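Local coordinates for protein TssK C (Escherichia coli, PDB 5M2Y) that probably serves as a baseplate component of the type VI secretion system, this C-terminal domain being the part thought to bind the membrane complex, at residues 2-7 against 19-24; 28-33 against 124-129. All coordinates share one frame; numbering follows the deposited sequence.

Interaction 1: residues 2-7 against 19-24; sequences RVVFIE and LHDARL
V4 and I6 meet L19, D21 and R23 in a strand-to-loop packing contact, where the loop that leaves strand 14-18 turns over one face of the antiparallel sheet at strand 3-11, an interior strand. An Asx turn shapes the loop: D21 OD1 accepts the backbone N of R23 at 3.0 Å. No hydrogen bond joins the two segments, so their association rests on apolar and van der Waals contact.

The same carboxylate also fixes the arginine that reaches the strand. R23 grips D21 side-on, NE to OD1 and NH2 to OD2, and the NH2–OD2 distance of 2.8 Å, with the syn lone pair used and the oxygen close to the guanidinium plane, marks a well-formed salt bridge. OD1 thus takes two N-H donors from one residue, which restrains both the turn and the rotation of the guanidinium. Held in this way, the group offers one flat face to V4, whose CG2 lies 3.7 Å from R23 NH2, nearer the rim than the middle. The other methyl of V4, CG1, stands anti to the backbone N (chi1 -180°) and meets D21 OD2, so the two branches span the ion pair from one side, one methyl at each partner.

R2 is poorly ordered and approaches the aliphatic part of R23 only loosely. Further along the strand, I6 and L19 meet nearly at right angles in a buried patch that F30 also borders; M103 of helix 97-106 packs on L19 as well. The contact there is between two methyls, I6 CG2 and L19 CD2, 4.2 Å apart.

Interaction 2: residues 28-33 against 124-129; sequences ADFWLS and LFAVLR
D29 and W31 pair with V127 and F125 through the backbone ladder of two neighbouring antiparallel strands, 28-33 and 124-128, whose directions differ by 153°. Two hydrogen-bonded pairs define the register. D29 and V127 exchange both bonds, with V127 N to D29 O at 2.8 Å; W31 and F125 do likewise, F125 N reaching W31 O almost straight. F30–A126 lies between them, with A28–L128 and L32–L124 beyond on either side; all three are non-hydrogen-bonded pairs, where CA-H groups approach carbonyl oxygens, as A126 CA does to D29 O at 3.2 Å.

Packing is closest among the apolar groups. On the face bearing W31 and V127, the valine methyl CG2 comes within 3.4 Å of W31 CZ3, meeting the six-membered ring obliquely. W31 CG lies beside its own backbone N (chi1 -78°), and the indole extends back along the strands to the valine. On the other face, the A126 methyl touches F30 CE2 at 3.7 Å, and L124 CD1 meets both L32 CD2 and the F30 CB.

The strand end is looser and more polar. Exposed R129 bends at chi3 and crosses D29 at about a right angle, its guanidinium 72° from the carboxylate plane; the resulting NH1–OD1 salt bridge, 3.2 Å long, is weak as a hydrogen bond. A water makes a firmer link there, donating to D29 OD2 and to V127 O, the latter at 2.7 Å.

Strand 3-11 flanks 121-128 on its far edge, with I6 against L124 and A126, while strand 89-95 continues the sheet beyond 28-35, bringing L93 onto F30 and L32.

The centres of the two contacts are about 8 Å apart, and both belong to one antiparallel sheet in which strands 3-11, 121-128 and 28-35 are consecutive. Along the chain interaction 1 closes before interaction 2 opens, yet the C-terminal strand of interaction 2 inserts between the first strand and strand 28-35. Probable hydrogen bonds from V4 N to A126 O and from I6 N to L124 O, each 2.8 Å, couple them edge to edge and so join the N- and C-terminal strands of this C-terminal domain. L24 CD2 also rests 3.6 Å from A126 CB, so the loop of interaction 1 covers part of the sheet laid down by interaction 2.

Interaction 1: residues 2-7 against 19-24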
loop_
_atom_site.group_PDB
_atom_site.type_symbol
_atom_site.label_atom_id
_atom_site.label_comp_id
_atom_site.label_asym_id
_atom_site.label_seq_id
_atom_site.Cartn_x
_atom_site.Cartn_y
_atom_site.Cartn_z
ATOM N N ARG A 2 1.149 -16.527 -7.475
ATOM C CA ARG A 2 0.208 -15.669 -8.164
ATOM C C ARG A 2 0.129 -14.314 -7.501
ATOM O O ARG A 2 0.217 -14.200 -6.323
ATOM C CB ARG A 2 -1.133 -16.280 -8.544
ATOM C CG ARG A 2 -2.031 -16.652 -7.451
ATOM C CD ARG A 2 -2.483 -18.096 -7.615
ATOM N NE ARG A 2 -2.209 -18.755 -6.362
ATOM C CZ ARG A 2 -3.140 -19.113 -5.514
ATOM N NH1 ARG A 2 -4.407 -18.923 -5.828
ATOM N NH2 ARG A 2 -2.809 -19.662 -4.380
ATOM N N VAL A 3 -0.007 -13.328 -8.357
ATOM C CA VAL A 3 -0.075 -11.910 -8.071
ATOM C C VAL A 3 -1.456 -11.375 -8.380
ATOM O O VAL A 3 -2.013 -11.619 -9.451
ATOM C CB VAL A 3 1.010 -11.105 -8.811
ATOM C CG1 VAL A 3 1.076 -9.676 -8.289
ATOM C CG2 VAL A 3 2.364 -11.770 -8.693
ATOM N N VAL A 4 -1.996 -10.641 -7.415
ATOM C CA VAL A 4 -3.300 -10.016 -7.484
ATOM C C VAL A 4 -3.059 -8.517 -7.476
ATOM O O VAL A 4 -2.535 -7.984 -6.494
ATOM C CB VAL A 4 -4.227 -10.467 -6.316
ATOM C CG1 VAL A 4 -5.594 -9.811 -6.398
ATOM C CG2 VAL A 4 -4.393 -11.969 -6.292
ATOM N N PHE A 5 -3.412 -7.851 -8.588
ATOM C CA PHE A 5 -3.316 -6.408 -8.712
ATOM C C PHE A 5 -4.569 -5.841 -8.037
ATOM O O PHE A 5 -5.686 -6.269 -8.351
ATOM C CB PHE A 5 -3.246 -6.009 -10.193
ATOM C CG PHE A 5 -3.202 -4.527 -10.465
ATOM C CD1 PHE A 5 -1.991 -3.858 -10.554
ATOM C CD2 PHE A 5 -4.371 -3.809 -10.672
ATOM C CE1 PHE A 5 -1.956 -2.485 -10.814
ATOM C CE2 PHE A 5 -4.336 -2.437 -10.924
ATOM C CZ PHE A 5 -3.130 -1.785 -11.003
ATOM N N ILE A 6 -4.383 -4.902 -7.088
ATOM C CA ILE A 6 -5.491 -4.265 -6.381
ATOM C C ILE A 6 -5.586 -2.861 -6.905
ATOM O O ILE A 6 -4.680 -2.071 -6.686
ATOM C CB ILE A 6 -5.380 -4.354 -4.823
ATOM C CG1 ILE A 6 -5.548 -5.797 -4.356
ATOM C CG2 ILE A 6 -6.434 -3.488 -4.115
ATOM C CD1 ILE A 6 -4.378 -6.285 -3.672
ATOM N N GLU A 7 -6.696 -2.568 -7.601
ATOM C CA GLU A 7 -6.964 -1.254 -8.158
ATOM C C GLU A 7 -7.070 -0.234 -7.035
ATOM O O GLU A 7 -7.781 -0.469 -6.062
ATOM C CB GLU A 7 -8.263 -1.271 -8.971
ATOM N N LEU A 19 -10.575 -4.900 -1.057
ATOM C CA LEU A 19 -9.956 -6.182 -0.733
ATOM C C LEU A 19 -11.010 -7.290 -0.631
ATOM O O LEU A 19 -11.013 -8.043 0.332
ATOM C CB LEU A 19 -9.147 -6.065 0.577
ATOM C CG LEU A 19 -8.029 -5.029 0.619
ATOM C CD1 LEU A 19 -7.506 -4.886 2.041
ATOM C CD2 LEU A 19 -6.897 -5.371 -0.397
ATOM N N HIS A 20 -11.891 -7.413 -1.635
ATOM C CA HIS A 20 -12.938 -8.430 -1.552
ATOM C C HIS A 20 -12.570 -9.756 -2.206
ATOM O O HIS A 20 -13.337 -10.713 -2.078
ATOM C CB HIS A 20 -14.289 -7.922 -2.059
ATOM C CG HIS A 20 -14.710 -6.630 -1.446
ATOM N ND1 HIS A 20 -14.809 -5.507 -2.196
ATOM C CD2 HIS A 20 -14.972 -6.306 -0.154
ATOM C CE1 HIS A 20 -15.188 -4.535 -1.383
ATOM N NE2 HIS A 20 -15.292 -4.968 -0.139
ATOM N N ASP A 21 -11.394 -9.837 -2.858
ATOM C CA ASP A 21 -10.943 -11.084 -3.473
ATOM C C ASP A 21 -10.759 -12.119 -2.362
ATOM O O ASP A 21 -9.937 -11.928 -1.462
ATOM C CB ASP A 21 -9.633 -10.895 -4.254
ATOM C CG ASP A 21 -9.244 -12.074 -5.128
ATOM O OD1 ASP A 21 -9.394 -13.238 -4.679
ATOM O OD2 ASP A 21 -8.768 -11.835 -6.255
ATOM N N ALA A 22 -11.554 -13.204 -2.422
ATOM C CA ALA A 22 -11.557 -14.298 -1.447
ATOM C C ALA A 22 -10.201 -14.931 -1.189
ATOM O O ALA A 22 -9.974 -15.404 -0.076
ATOM C CB ALA A 22 -12.564 -15.361 -1.837
ATOM N N ARG A 23 -9.291 -14.907 -2.187
ATOM C CA ARG A 23 -7.938 -15.473 -2.096
ATOM C C ARG A 23 -7.032 -14.763 -1.095
ATOM O O ARG A 23 -6.128 -15.395 -0.581
ATOM C CB ARG A 23 -7.275 -15.515 -3.469
ATOM C CG ARG A 23 -8.014 -16.389 -4.473
ATOM C CD ARG A 23 -7.462 -16.291 -5.879
ATOM N NE ARG A 23 -7.686 -14.998 -6.492
ATOM C CZ ARG A 23 -7.070 -14.547 -7.576
ATOM N NH1 ARG A 23 -6.195 -15.346 -8.210
ATOM N NH2 ARG A 23 -7.325 -13.361 -8.063
ATOM N N LEU A 24 -7.292 -13.475 -0.807
ATOM C CA LEU A 24 -6.533 -12.636 0.132
ATOM C C LEU A 24 -6.586 -13.114 1.590
ATOM O O LEU A 24 -5.625 -12.917 2.324
ATOM C CB LEU A 24 -6.946 -11.158 0.044
ATOM C CG LEU A 24 -6.793 -10.477 -1.329
ATOM C CD1 LEU A 24 -7.399 -9.104 -1.320
ATOM C CD2 LEU A 24 -5.336 -10.373 -1.754
#

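Interaction 2: residues 28-33 against 124-129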
loop_
_atom_site.group_PDB
_atom_site.type_symbol
_atom_site.label_atom_id
_atom_site.label_comp_id
_atom_site.label_asym_id
_atom_site.label_seq_id
_atom_site.Cartn_x
_atom_site.Cartn_y
_atom_site.Cartn_z
ATOM N N ALA A 28 -1.741 -13.684 2.063
ATOM C CA ALA A 28 -1.189 -12.731 1.107
ATOM C C ALA A 28 -0.341 -11.684 1.774
ATOM O O ALA A 28 -0.616 -11.287 2.905
ATOM C CB ALA A 28 -2.270 -12.067 0.293
ATOM N N ASP A 29 0.700 -11.260 1.057
ATOM C CA ASP A 29 1.615 -10.198 1.453
ATOM C C ASP A 29 1.476 -9.120 0.404
ATOM O O ASP A 29 1.267 -9.425 -0.769
ATOM C CB ASP A 29 3.043 -10.706 1.560
ATOM C CG ASP A 29 3.198 -11.778 2.623
ATOM O OD1 ASP A 29 2.857 -11.501 3.810
ATOM O OD2 ASP A 29 3.699 -12.872 2.288
ATOM N N PHE A 30 1.538 -7.864 0.834
ATOM C CA PHE A 30 1.295 -6.714 -0.027
ATOM C C PHE A 30 2.515 -5.862 -0.308
ATOM O O PHE A 30 3.395 -5.728 0.534
ATOM C CB PHE A 30 0.194 -5.851 0.596
ATOM C CG PHE A 30 -1.136 -6.546 0.771
ATOM C CD1 PHE A 30 -1.392 -7.315 1.897
ATOM C CD2 PHE A 30 -2.135 -6.409 -0.174
ATOM C CE1 PHE A 30 -2.608 -7.957 2.058
ATOM C CE2 PHE A 30 -3.359 -7.057 -0.008
ATOM C CZ PHE A 30 -3.590 -7.815 1.116
ATOM N N TRP A 31 2.542 -5.278 -1.510
ATOM C CA TRP A 31 3.597 -4.372 -1.957
ATOM C C TRP A 31 3.012 -3.188 -2.682
ATOM O O TRP A 31 2.042 -3.321 -3.429
ATOM C CB TRP A 31 4.567 -5.048 -2.937
ATOM C CG TRP A 31 5.564 -5.946 -2.307
ATOM C CD1 TRP A 31 6.857 -5.659 -1.998
ATOM C CD2 TRP A 31 5.357 -7.316 -1.955
ATOM N NE1 TRP A 31 7.468 -6.756 -1.445
ATOM C CE2 TRP A 31 6.564 -7.787 -1.396
ATOM C CE3 TRP A 31 4.268 -8.190 -2.048
ATOM C CZ2 TRP A 31 6.692 -9.089 -0.913
ATOM C CZ3 TRP A 31 4.397 -9.472 -1.575
ATOM C CH2 TRP A 31 5.604 -9.925 -1.044
ATOM N N LEU A 32 3.660 -2.047 -2.510
ATOM C CA LEU A 32 3.330 -0.823 -3.216
ATOM C C LEU A 32 4.399 -0.537 -4.267
ATOM O O LEU A 32 5.593 -0.703 -4.010
ATOM C CB LEU A 32 3.244 0.359 -2.233
ATOM C CG LEU A 32 2.015 0.448 -1.335
ATOM C CD1 LEU A 32 2.207 1.509 -0.260
ATOM C CD2 LEU A 32 0.738 0.699 -2.154
ATOM N N SER A 33 3.955 -0.139 -5.455
ATOM C CA SER A 33 4.840 0.281 -6.547
ATOM C C SER A 33 4.566 1.777 -6.689
ATOM O O SER A 33 3.405 2.172 -6.777
ATOM C CB SER A 33 4.527 -0.474 -7.835
ATOM O OG SER A 33 5.144 0.124 -8.957
ATOM N N LEU A 124 -0.982 -1.220 -6.039
ATOM C CA LEU A 124 -0.898 -2.196 -4.954
ATOM C C LEU A 124 -1.037 -3.588 -5.534
ATOM O O LEU A 124 -1.912 -3.829 -6.363
ATOM C CB LEU A 124 -1.994 -1.929 -3.904
ATOM C CG LEU A 124 -2.096 -2.885 -2.705
ATOM C CD1 LEU A 124 -0.907 -2.744 -1.765
ATOM C CD2 LEU A 124 -3.379 -2.634 -1.939
ATOM N N PHE A 125 -0.087 -4.464 -5.159
ATOM C CA PHE A 125 -0.014 -5.872 -5.554
ATOM C C PHE A 125 -0.011 -6.745 -4.294
ATOM O O PHE A 125 0.609 -6.389 -3.294
ATOM C CB PHE A 125 1.299 -6.160 -6.303
ATOM C CG PHE A 125 1.518 -5.440 -7.605
ATOM C CD1 PHE A 125 2.135 -4.200 -7.637
ATOM C CD2 PHE A 125 1.164 -6.032 -8.811
ATOM C CE1 PHE A 125 2.336 -3.535 -8.848
ATOM C CE2 PHE A 125 1.375 -5.372 -10.023
ATOM C CZ PHE A 125 1.961 -4.129 -10.035
ATOM N N ALA A 126 -0.677 -7.900 -4.366
ATOM C CA ALA A 126 -0.656 -8.907 -3.312
ATOM C C ALA A 126 -0.098 -10.177 -3.930
ATOM O O ALA A 126 -0.455 -10.533 -5.060
ATOM C CB ALA A 126 -2.045 -9.158 -2.751
ATOM N N VAL A 127 0.796 -10.802 -3.211
ATOM C CA VAL A 127 1.371 -12.041 -3.655
ATOM C C VAL A 127 0.748 -13.098 -2.776
ATOM O O VAL A 127 0.844 -13.033 -1.608
ATOM C CB VAL A 127 2.881 -12.039 -3.546
ATOM C CG1 VAL A 127 3.468 -13.385 -3.885
ATOM C CG2 VAL A 127 3.444 -10.999 -4.475
ATOM N N LEU A 128 0.044 -14.028 -3.385
ATOM C CA LEU A 128 -0.599 -15.069 -2.622
ATOM C C LEU A 128 0.389 -16.088 -2.077
ATOM O O LEU A 128 1.262 -16.526 -2.761
ATOM C CB LEU A 128 -1.685 -15.756 -3.445
ATOM C CG LEU A 128 -2.710 -14.817 -4.027
ATOM C CD1 LEU A 128 -3.750 -15.476 -4.894
ATOM C CD2 LEU A 128 -3.370 -13.979 -2.961
ATOM N N ARG A 129 0.224 -16.447 -0.823
ATOM C CA ARG A 129 1.085 -17.420 -0.192
ATOM C C ARG A 129 0.638 -18.833 -0.509
ATOM O O ARG A 129 -0.555 -19.112 -0.534
ATOM C CB ARG A 129 1.119 -17.201 1.337
ATOM C CG ARG A 129 1.679 -15.859 1.725
ATOM C CD ARG A 129 1.885 -15.648 3.184
ATOM N NE ARG A 129 0.630 -15.645 3.898
ATOM C CZ ARG A 129 0.300 -14.776 4.840
ATOM N NH1 ARG A 129 1.117 -13.828 5.190
ATOM N NH2 ARG A 129 -0.850 -14.898 5.467
HETATM O O HOH W 1 3.201 -13.631 -0.327
#